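Local atomic coordinates of betaine aldehyde dehydrogenase (Staphylococcus aureus subsp. aureus COL, PDB entry 4QTO), a protein that probably catalyses the NAD-dependent oxidation of betaine aldehyde to glycine betaine, as a tetrameric member of the aldehyde dehydrogenase family. Residues A[163-169]-A[502-508]; A[286-290]-A[425-431]. All blocks are in the same frame, centred on the assembly; numbering follows the deposited sequence. Where two conformers were deposited one is given.

Interaction 1: A[163-169]-A[502-508]; sequences ESKIVKE and VSKHILT
The H505 ring has the backbone O of K165 at its edge, in the ring plane. CD1 of I166 and the hydroxyl of S164 approach it obliquely. S164 OG and H505 NE2 share a hydrogen bond of 2.7 Å. With CG anti to the backbone N (chi1 178°), the imidazole reaches along the sheet to S164. A second flat group is the E169 carboxylate. K504 NZ meets its OE2 on the syn side at 2.8 Å, 22° out of the carboxylate plane. This is a salt bridge, and a water joins NZ to OE1. K504 NZ also donates to L461 O of the second subunit. On the H505 face, K168 NZ donates to S503 OG at 2.6 Å. On the E169 face, V167 CG2 touches I506 CD1 at 3.9 Å.

The strands are antiparallel, with eight backbone hydrogen bonds in unbroken register. E163 and K165 are bridged to K165 and E163 of the third subunit. Residues 505-508 pair in parallel with a strand of the second subunit, and the sheet crosses the interface. This is the oligomerisation sheet of aldehyde dehydrogenases. The K504 ammonium thus has acceptors on two chains, which probably stabilises its charge.

Interaction 2: A[286-290]-A[425-431]; sequences NIIFD and FETEQEA
The ring of F425 stands with its edge against one face of F289. The planes meet at 74° and the centroids are 5.2 Å apart, an edge-to-face (T-shaped) pair. F425 CZ lies 3.8 Å above the F289 plane, offset toward the rim. F289 CE1 and F425 CE1 are the closest atoms, at 3.6 Å. F425 CG sits between the backbone N and the carbonyl carbon (chi1 66°), and from there the ring extends to the end of strand 285-288. The F425 ring is the bump. It fills a hollow walled by the F289 face, by I287 CG2, 3.9 Å from F425 CE2, and by I288 O, 3.7 Å from F425 CZ. The A431 methyl covers one face of the ring, 3.5 Å above its centre. I287 CG2 also packs against A431 CB at 4.0 Å.

Strands 285-288 and 419-425 belong to the mixed seven-stranded sheet of the catalytic domain of aldehyde dehydrogenases, with 318-322 between them. F425 ends its strand, and the chain turns at once into helix 428-436. T427 is the N-cap: its OG1 accepts from E430 N. E428 CA meets the F289 ring at its edge, in plane, while V457 and K453 of helix 451-460 also touch F289.

Both contacts are largely buried, but in different ways. Interaction 1 lies on strands 162-177 and 501-509, where other subunits cover it. Interaction 2 lies within one chain, between a strand end and the start of a helix, and no other chain touches it. The two share no secondary-structure element, and their nearest atoms are about 35 Å apart. Along the sequence, interaction 2 is nested inside the loop that interaction 1 closes. The chemistry follows the place. Interaction 1 is a backbone ladder with charged and polar side chains, and it buries 749 Å². Interaction 2 is aromatic and aliphatic, and it buries 239 Å².

Interaction 1: A[163-169]-A[502-508]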
ATOM      1  N   GLU A 163       1.910  -4.664 -21.112  1.00 11.97           N
ATOM      2  CA  GLU A 163       2.121  -5.014 -19.720  1.00 13.18           C
ATOM      3  C   GLU A 163       2.880  -3.844 -19.153  1.00 12.19           C
ATOM      4  O   GLU A 163       3.888  -3.404 -19.745  1.00 12.58           O
ATOM      5  CB  GLU A 163       2.977  -6.264 -19.551  1.00 16.54           C
ATOM      6  CG  GLU A 163       3.185  -6.590 -18.075  1.00 22.21           C
ATOM      7  CD  GLU A 163       4.333  -7.525 -17.750  1.00 29.23           C
ATOM      8  OE1 GLU A 163       4.017  -8.514 -17.062  1.00 25.78           O
ATOM      9  OE2 GLU A 163       5.529  -7.254 -18.102  1.00 27.51           O
ATOM     10  N   SER A 164       2.453  -3.376 -17.989  1.00 10.24           N
ATOM     11  CA  SER A 164       3.063  -2.234 -17.329  1.00 10.25           C
ATOM     12  C   SER A 164       3.439  -2.584 -15.913  1.00 10.90           C
ATOM     13  O   SER A 164       2.598  -3.085 -15.156  1.00 11.36           O
ATOM     14  CB  SER A 164       2.050  -1.081 -17.301  1.00 10.82           C
ATOM     15  OG  SER A 164       2.498   0.076 -16.570  1.00 12.34           O
ATOM     16  N   LYS A 165       4.703  -2.410 -15.583  1.00  9.64           N
ATOM     17  CA  LYS A 165       5.123  -2.671 -14.210  1.00 10.76           C
ATOM     18  C   LYS A 165       6.068  -1.615 -13.741  1.00 10.66           C
ATOM     19  O   LYS A 165       6.778  -1.001 -14.551  1.00 10.01           O
ATOM     20  CB  LYS A 165       5.736  -4.042 -14.066  1.00 14.45           C
ATOM     21  CG  LYS A 165       6.985  -4.255 -14.847  1.00 15.94           C
ATOM     22  CD  LYS A 165       7.261  -5.764 -14.997  1.00 21.91           C
ATOM     23  CE  LYS A 165       8.467  -6.000 -15.879  1.00 27.53           C
ATOM     24  NZ  LYS A 165       8.544  -7.442 -16.283  1.00 32.62           N
ATOM     25  N   ILE A 166       6.045  -1.373 -12.436  0.50  9.73           N
ATOM     26  CA  ILE A 166       6.979  -0.427 -11.833  0.50 10.24           C
ATOM     27  C   ILE A 166       7.892  -1.276 -10.946  0.50 11.33           C
ATOM     28  O   ILE A 166       7.412  -1.963 -10.021  0.50 12.68           O
ATOM     29  CB  ILE A 166       6.288   0.620 -10.957  0.50 10.32           C
ATOM     30  CG1 ILE A 166       5.161   1.330 -11.697  0.50 10.41           C
ATOM     31  CG2 ILE A 166       7.319   1.582 -10.403  0.50 11.47           C
ATOM     32  CD1 ILE A 166       5.547   1.927 -13.032  0.50  9.62           C
ATOM     33  N   VAL A 167       9.183  -1.268 -11.253  0.50 10.73           N
ATOM     34  CA  VAL A 167      10.165  -1.997 -10.479  0.50 11.04           C
ATOM     35  C   VAL A 167      10.872  -0.999  -9.582  0.50 10.71           C
ATOM     36  O   VAL A 167      11.192   0.107 -10.032  0.50 11.83           O
ATOM     37  CB  VAL A 167      11.248  -2.626 -11.377  0.50 12.19           C
ATOM     38  CG1 VAL A 167      12.215  -3.452 -10.531  0.50 12.89           C
ATOM     39  CG2 VAL A 167      10.644  -3.499 -12.464  0.50 12.85           C
ATOM     40  N   LYS A 168      11.100  -1.359  -8.322  1.00 10.60           N
ATOM     41  CA  LYS A 168      11.821  -0.497  -7.398  1.00 11.25           C
ATOM     42  C   LYS A 168      13.253  -1.049  -7.294  1.00 12.92           C
ATOM     43  O   LYS A 168      13.452  -2.244  -7.025  1.00 18.10           O
ATOM     44  CB  LYS A 168      11.193  -0.486  -6.014  1.00 12.72           C
ATOM     45  CG  LYS A 168       9.771  -0.033  -5.950  1.00 16.95           C
ATOM     46  CD  LYS A 168       9.522   1.337  -6.486  1.00 22.16           C
ATOM     47  CE  LYS A 168       8.058   1.701  -6.199  1.00 28.31           C
ATOM     48  NZ  LYS A 168       7.555   2.916  -6.899  1.00 34.12           N
ATOM     49  N   GLU A 169      14.221  -0.233  -7.690  1.00 10.22           N
ATOM     50  CA  GLU A 169      15.627  -0.581  -7.677  1.00 10.44           C
ATOM     51  C   GLU A 169      16.357   0.234  -6.615  1.00 10.66           C
ATOM     52  O   GLU A 169      15.901   1.300  -6.254  1.00  8.73           O
ATOM     53  CB  GLU A 169      16.267  -0.224  -9.027  1.00 11.86           C
ATOM     54  CG  GLU A 169      15.623  -0.908 -10.232  1.00 13.19           C
ATOM     55  CD  GLU A 169      16.289  -0.598 -11.555  1.00 14.95           C
ATOM     56  OE1 GLU A 169      17.167   0.301 -11.641  1.00 14.29           O
ATOM     57  OE2 GLU A 169      15.965  -1.330 -12.519  1.00 13.38           O
ATOM     58  N   VAL A 502      14.631   3.764  -6.373  1.00  7.95           N
ATOM     59  CA  VAL A 502      14.265   4.530  -7.567  1.00  8.49           C
ATOM     60  C   VAL A 502      13.248   3.673  -8.334  1.00  8.94           C
ATOM     61  O   VAL A 502      13.367   2.443  -8.371  1.00  9.34           O
ATOM     62  CB  VAL A 502      15.474   4.890  -8.428  1.00  9.55           C
ATOM     63  CG1 VAL A 502      16.251   3.668  -8.890  1.00  9.96           C
ATOM     64  CG2 VAL A 502      15.061   5.790  -9.588  1.00 10.45           C
ATOM     65  N   SER A 503      12.238   4.329  -8.904  1.00  9.21           N
ATOM     66  CA  SER A 503      11.205   3.616  -9.669  1.00  9.49           C
ATOM     67  C   SER A 503      11.546   3.587 -11.147  1.00  8.76           C
ATOM     68  O   SER A 503      11.968   4.590 -11.724  1.00  9.59           O
ATOM     69  CB  SER A 503       9.866   4.334  -9.536  1.00 10.26           C
ATOM     70  OG  SER A 503       9.384   4.289  -8.211  1.00 12.87           O
ATOM     71  N   LYS A 504      11.287   2.439 -11.765  1.00  8.84           N
ATOM     72  CA  LYS A 504      11.435   2.276 -13.190  1.00  8.84           C
ATOM     73  C   LYS A 504      10.151   1.656 -13.749  1.00  8.23           C
ATOM     74  O   LYS A 504       9.715   0.598 -13.318  1.00  9.13           O
ATOM     75  CB  LYS A 504      12.627   1.367 -13.546  1.00  9.54           C
ATOM     76  CG  LYS A 504      12.726   0.978 -15.022  1.00 10.57           C
ATOM     77  CD  LYS A 504      13.834  -0.004 -15.269  1.00 11.08           C
ATOM     78  CE  LYS A 504      15.224   0.598 -15.139  1.00 11.85           C
ATOM     79  NZ  LYS A 504      16.250  -0.478 -15.125  1.00 10.97           N
ATOM     80  N   HIS A 505       9.549   2.340 -14.700  1.00  7.44           N
ATOM     81  CA  HIS A 505       8.381   1.845 -15.393  1.00  8.47           C
ATOM     82  C   HIS A 505       8.853   1.060 -16.622  1.00  9.06           C
ATOM     83  O   HIS A 505       9.448   1.621 -17.540  1.00  8.93           O
ATOM     84  CB  HIS A 505       7.478   3.005 -15.833  1.00  8.60           C
ATOM     85  CG  HIS A 505       6.255   2.602 -16.613  1.00  9.35           C
ATOM     86  ND1 HIS A 505       5.611   3.479 -17.459  1.00  9.47           N
ATOM     87  CD2 HIS A 505       5.582   1.427 -16.705  1.00  9.80           C
ATOM     88  CE1 HIS A 505       4.570   2.878 -18.005  1.00  9.76           C
ATOM     89  NE2 HIS A 505       4.510   1.640 -17.544  1.00 10.07           N
ATOM     90  N   ILE A 506       8.581  -0.250 -16.650  1.00  9.06           N
ATOM     91  CA  ILE A 506       8.909  -1.075 -17.815  1.00  9.70           C
ATOM     92  C   ILE A 506       7.574  -1.377 -18.481  1.00 10.19           C
ATOM     93  O   ILE A 506       6.676  -2.029 -17.869  1.00  9.95           O
ATOM     94  CB  ILE A 506       9.660  -2.373 -17.440  1.00 10.34           C
ATOM     95  CG1 ILE A 506      10.964  -2.050 -16.717  1.00 10.65           C
ATOM     96  CG2 ILE A 506       9.964  -3.166 -18.704  1.00 10.76           C
ATOM     97  CD1 ILE A 506      11.739  -3.237 -16.186  1.00 12.58           C
ATOM     98  N   LEU A 507       7.444  -0.935 -19.729  0.50  9.29           N
ATOM     99  CA  LEU A 507       6.224  -1.114 -20.492  0.50 10.22           C
ATOM    100  C   LEU A 507       6.540  -2.000 -21.697  0.50 10.35           C
ATOM    101  O   LEU A 507       7.346  -1.613 -22.540  0.50 10.51           O
ATOM    102  CB  LEU A 507       5.739   0.265 -20.950  0.50 10.63           C
ATOM    103  CG  LEU A 507       4.422   0.442 -21.719  0.50 11.45           C
ATOM    104  CD1 LEU A 507       4.505  -0.125 -23.127  0.50 11.61           C
ATOM    105  CD2 LEU A 507       3.261  -0.119 -20.903  0.50 12.44           C
ATOM    106  N   THR A 508       5.901  -3.171 -21.760  1.00 10.83           N
ATOM    107  CA  THR A 508       6.105  -4.093 -22.849  1.00 11.65           C
ATOM    108  C   THR A 508       4.895  -4.084 -23.772  1.00 12.25           C
ATOM    109  O   THR A 508       3.759  -4.266 -23.306  1.00 12.42           O
ATOM    110  CB  THR A 508       6.308  -5.528 -22.307  1.00 13.88           C
ATOM    111  OG1 THR A 508       7.440  -5.547 -21.425  1.00 14.87           O
ATOM    112  CG2 THR A 508       6.548  -6.522 -23.461  1.00 13.87           C
TER
HETATM  113  O   HOH W   1       6.637  -4.815 -18.810  1.00 15.34           O
HETATM  114  O   HOH W   2      19.017  -0.235 -13.681  1.00 19.47           O

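Interaction 2: A[286-290]-A[425-431]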
ATOM      1  N   ASN A 286       7.123  23.372  22.448  1.00  8.78           N
ATOM      2  CA  ASN A 286       6.559  22.517  23.505  1.00  8.82           C
ATOM      3  C   ASN A 286       5.391  23.345  24.029  1.00  9.46           C
ATOM      4  O   ASN A 286       5.590  24.332  24.760  1.00  8.36           O
ATOM      5  CB  ASN A 286       7.611  22.238  24.548  1.00  9.69           C
ATOM      6  CG  ASN A 286       7.140  21.262  25.588  1.00 11.64           C
ATOM      7  OD1 ASN A 286       5.953  20.906  25.614  1.00 12.07           O
ATOM      8  ND2 ASN A 286       8.045  20.820  26.446  1.00 12.48           N
ATOM      9  N   ILE A 287       4.176  23.013  23.606  1.00  8.52           N
ATOM     10  CA  ILE A 287       2.993  23.801  23.885  1.00  9.28           C
ATOM     11  C   ILE A 287       2.252  23.230  25.103  1.00  9.22           C
ATOM     12  O   ILE A 287       1.784  22.089  25.074  1.00  9.94           O
ATOM     13  CB  ILE A 287       2.054  23.787  22.664  1.00  9.76           C
ATOM     14  CG1 ILE A 287       2.776  24.342  21.432  1.00 10.96           C
ATOM     15  CG2 ILE A 287       0.788  24.561  22.932  1.00 11.00           C
ATOM     16  CD1 ILE A 287       2.024  24.154  20.140  1.00 11.87           C
ATOM     17  N   ILE A 288       2.117  24.053  26.130  1.00  9.13           N
ATOM     18  CA  ILE A 288       1.521  23.630  27.395  1.00  9.28           C
ATOM     19  C   ILE A 288       0.275  24.444  27.707  1.00  9.27           C
ATOM     20  O   ILE A 288       0.342  25.653  27.951  1.00  9.74           O
ATOM     21  CB  ILE A 288       2.563  23.757  28.504  1.00  9.90           C
ATOM     22  CG1 ILE A 288       3.850  22.978  28.162  1.00 11.00           C
ATOM     23  CG2 ILE A 288       1.977  23.333  29.843  1.00 10.04           C
ATOM     24  CD1 ILE A 288       4.988  23.273  29.101  1.00 11.19           C
ATOM     25  N   PHE A 289      -0.872  23.789  27.660  1.00  9.25           N
ATOM     26  CA  PHE A 289      -2.150  24.426  27.986  1.00  9.79           C
ATOM     27  C   PHE A 289      -2.424  24.433  29.474  1.00 10.81           C
ATOM     28  O   PHE A 289      -1.841  23.639  30.236  1.00 11.11           O
ATOM     29  CB  PHE A 289      -3.278  23.716  27.262  1.00 10.13           C
ATOM     30  CG  PHE A 289      -3.368  24.058  25.800  1.00 10.61           C
ATOM     31  CD1 PHE A 289      -4.103  25.164  25.398  1.00 10.98           C
ATOM     32  CD2 PHE A 289      -2.710  23.320  24.845  1.00 10.35           C
ATOM     33  CE1 PHE A 289      -4.186  25.512  24.069  1.00 11.19           C
ATOM     34  CE2 PHE A 289      -2.798  23.652  23.500  1.00 10.90           C
ATOM     35  CZ  PHE A 289      -3.550  24.766  23.111  1.00 10.59           C
ATOM     36  N   ASP A 290      -3.351  25.302  29.902  1.00 11.78           N
ATOM     37  CA  ASP A 290      -3.686  25.401  31.322  1.00 13.42           C
ATOM     38  C   ASP A 290      -4.396  24.162  31.863  1.00 13.48           C
ATOM     39  O   ASP A 290      -4.514  24.018  33.070  1.00 14.88           O
ATOM     40  CB  ASP A 290      -4.348  26.742  31.694  1.00 15.22           C
ATOM     41  CG  ASP A 290      -5.702  26.955  31.127  1.00 19.36           C
ATOM     42  OD1 ASP A 290      -6.387  25.970  30.748  1.00 18.66           O
ATOM     43  OD2 ASP A 290      -6.118  28.157  31.103  1.00 19.83           O
ATOM     44  N   PHE A 425       0.984  32.391  25.599  1.00 12.95           N
ATOM     45  CA  PHE A 425      -0.061  32.503  24.576  1.00 12.19           C
ATOM     46  C   PHE A 425      -1.420  32.577  25.269  1.00 13.17           C
ATOM     47  O   PHE A 425      -1.612  32.007  26.349  1.00 12.15           O
ATOM     48  CB  PHE A 425      -0.045  31.382  23.561  1.00 12.21           C
ATOM     49  CG  PHE A 425      -0.377  30.025  24.116  1.00 11.51           C
ATOM     50  CD1 PHE A 425      -1.708  29.626  24.237  1.00 11.50           C
ATOM     51  CD2 PHE A 425       0.619  29.145  24.504  1.00 11.49           C
ATOM     52  CE1 PHE A 425      -2.024  28.371  24.736  1.00 10.79           C
ATOM     53  CE2 PHE A 425       0.310  27.889  24.983  1.00 10.67           C
ATOM     54  CZ  PHE A 425      -1.014  27.504  25.099  1.00 10.19           C
ATOM     55  N   GLU A 426      -2.378  33.251  24.648  1.00 13.40           N
ATOM     56  CA  GLU A 426      -3.679  33.423  25.277  1.00 15.65           C
ATOM     57  C   GLU A 426      -4.657  32.312  24.910  1.00 16.48           C
ATOM     58  O   GLU A 426      -5.355  31.767  25.771  1.00 19.36           O
ATOM     59  CB  GLU A 426      -4.259  34.782  24.889  1.00 17.24           C
ATOM     60  CG  GLU A 426      -5.534  35.158  25.595  1.00 21.17           C
ATOM     61  CD  GLU A 426      -5.366  35.321  27.110  1.00 25.28           C
ATOM     62  OE1 GLU A 426      -4.255  35.670  27.594  1.00 23.69           O
ATOM     63  OE2 GLU A 426      -6.382  35.123  27.796  1.00 36.00           O
ATOM     64  N   THR A 427      -4.719  32.002  23.624  1.00 15.85           N
ATOM     65  CA  THR A 427      -5.659  31.066  23.072  1.00 15.47           C
ATOM     66  C   THR A 427      -5.001  29.945  22.267  1.00 15.84           C
ATOM     67  O   THR A 427      -3.854  30.023  21.866  1.00 14.09           O
ATOM     68  CB  THR A 427      -6.575  31.813  22.053  1.00 16.29           C
ATOM     69  OG1 THR A 427      -5.788  32.312  20.954  1.00 15.10           O
ATOM     70  CG2 THR A 427      -7.331  32.998  22.704  1.00 17.78           C
ATOM     71  N   GLU A 428      -5.791  28.929  21.979  1.00 16.43           N
ATOM     72  CA  GLU A 428      -5.358  27.841  21.120  1.00 15.08           C
ATOM     73  C   GLU A 428      -4.861  28.380  19.757  1.00 14.34           C
ATOM     74  O   GLU A 428      -3.827  27.953  19.239  1.00 13.65           O
ATOM     75  CB  GLU A 428      -6.565  26.934  20.979  1.00 17.62           C
ATOM     76  CG  GLU A 428      -6.441  25.785  20.067  1.00 19.04           C
ATOM     77  CD  GLU A 428      -7.768  25.012  19.961  1.00 17.95           C
ATOM     78  OE1 GLU A 428      -8.578  25.033  20.917  1.00 16.64           O
ATOM     79  OE2 GLU A 428      -7.937  24.344  18.924  1.00 18.93           O
ATOM     80  N   GLN A 429      -5.598  29.343  19.196  1.00 14.90           N
ATOM     81  CA  GLN A 429      -5.225  29.945  17.915  1.00 16.76           C
ATOM     82  C   GLN A 429      -3.873  30.646  17.979  1.00 14.83           C
ATOM     83  O   GLN A 429      -3.047  30.514  17.071  1.00 14.69           O
ATOM     84  CB  GLN A 429      -6.323  30.916  17.439  1.00 21.94           C
ATOM     85  CG  GLN A 429      -7.656  30.239  17.100  1.00 30.04           C
ATOM     86  CD  GLN A 429      -8.485  29.706  18.289  1.00 36.31           C
ATOM     87  OE1 GLN A 429      -8.358  30.129  19.469  1.00 27.13           O
ATOM     88  NE2 GLN A 429      -9.403  28.783  17.955  1.00 44.94           N
ATOM     89  N   GLU A 430      -3.632  31.372  19.066  1.00 14.84           N
ATOM     90  CA  GLU A 430      -2.338  32.056  19.247  1.00 14.64           C
ATOM     91  C   GLU A 430      -1.188  31.047  19.435  1.00 12.65           C
ATOM     92  O   GLU A 430      -0.097  31.236  18.900  1.00 12.46           O
ATOM     93  CB  GLU A 430      -2.373  33.042  20.409  1.00 16.52           C
ATOM     94  CG  GLU A 430      -1.093  33.864  20.439  1.00 19.68           C
ATOM     95  CD  GLU A 430      -1.037  34.955  21.504  1.00 22.37           C
ATOM     96  OE1 GLU A 430      -1.758  34.900  22.521  1.00 19.93           O
ATOM     97  OE2 GLU A 430      -0.237  35.876  21.296  1.00 27.81           O
ATOM     98  N   ALA A 431      -1.436  29.958  20.158  1.00 11.45           N
ATOM     99  CA  ALA A 431      -0.419  28.899  20.347  1.00 11.38           C
ATOM    100  C   ALA A 431       0.045  28.363  18.986  1.00 11.41           C
ATOM    101  O   ALA A 431       1.235  28.202  18.722  1.00 11.93           O
ATOM    102  CB  ALA A 431      -0.957  27.754  21.200  1.00 11.95           C
TER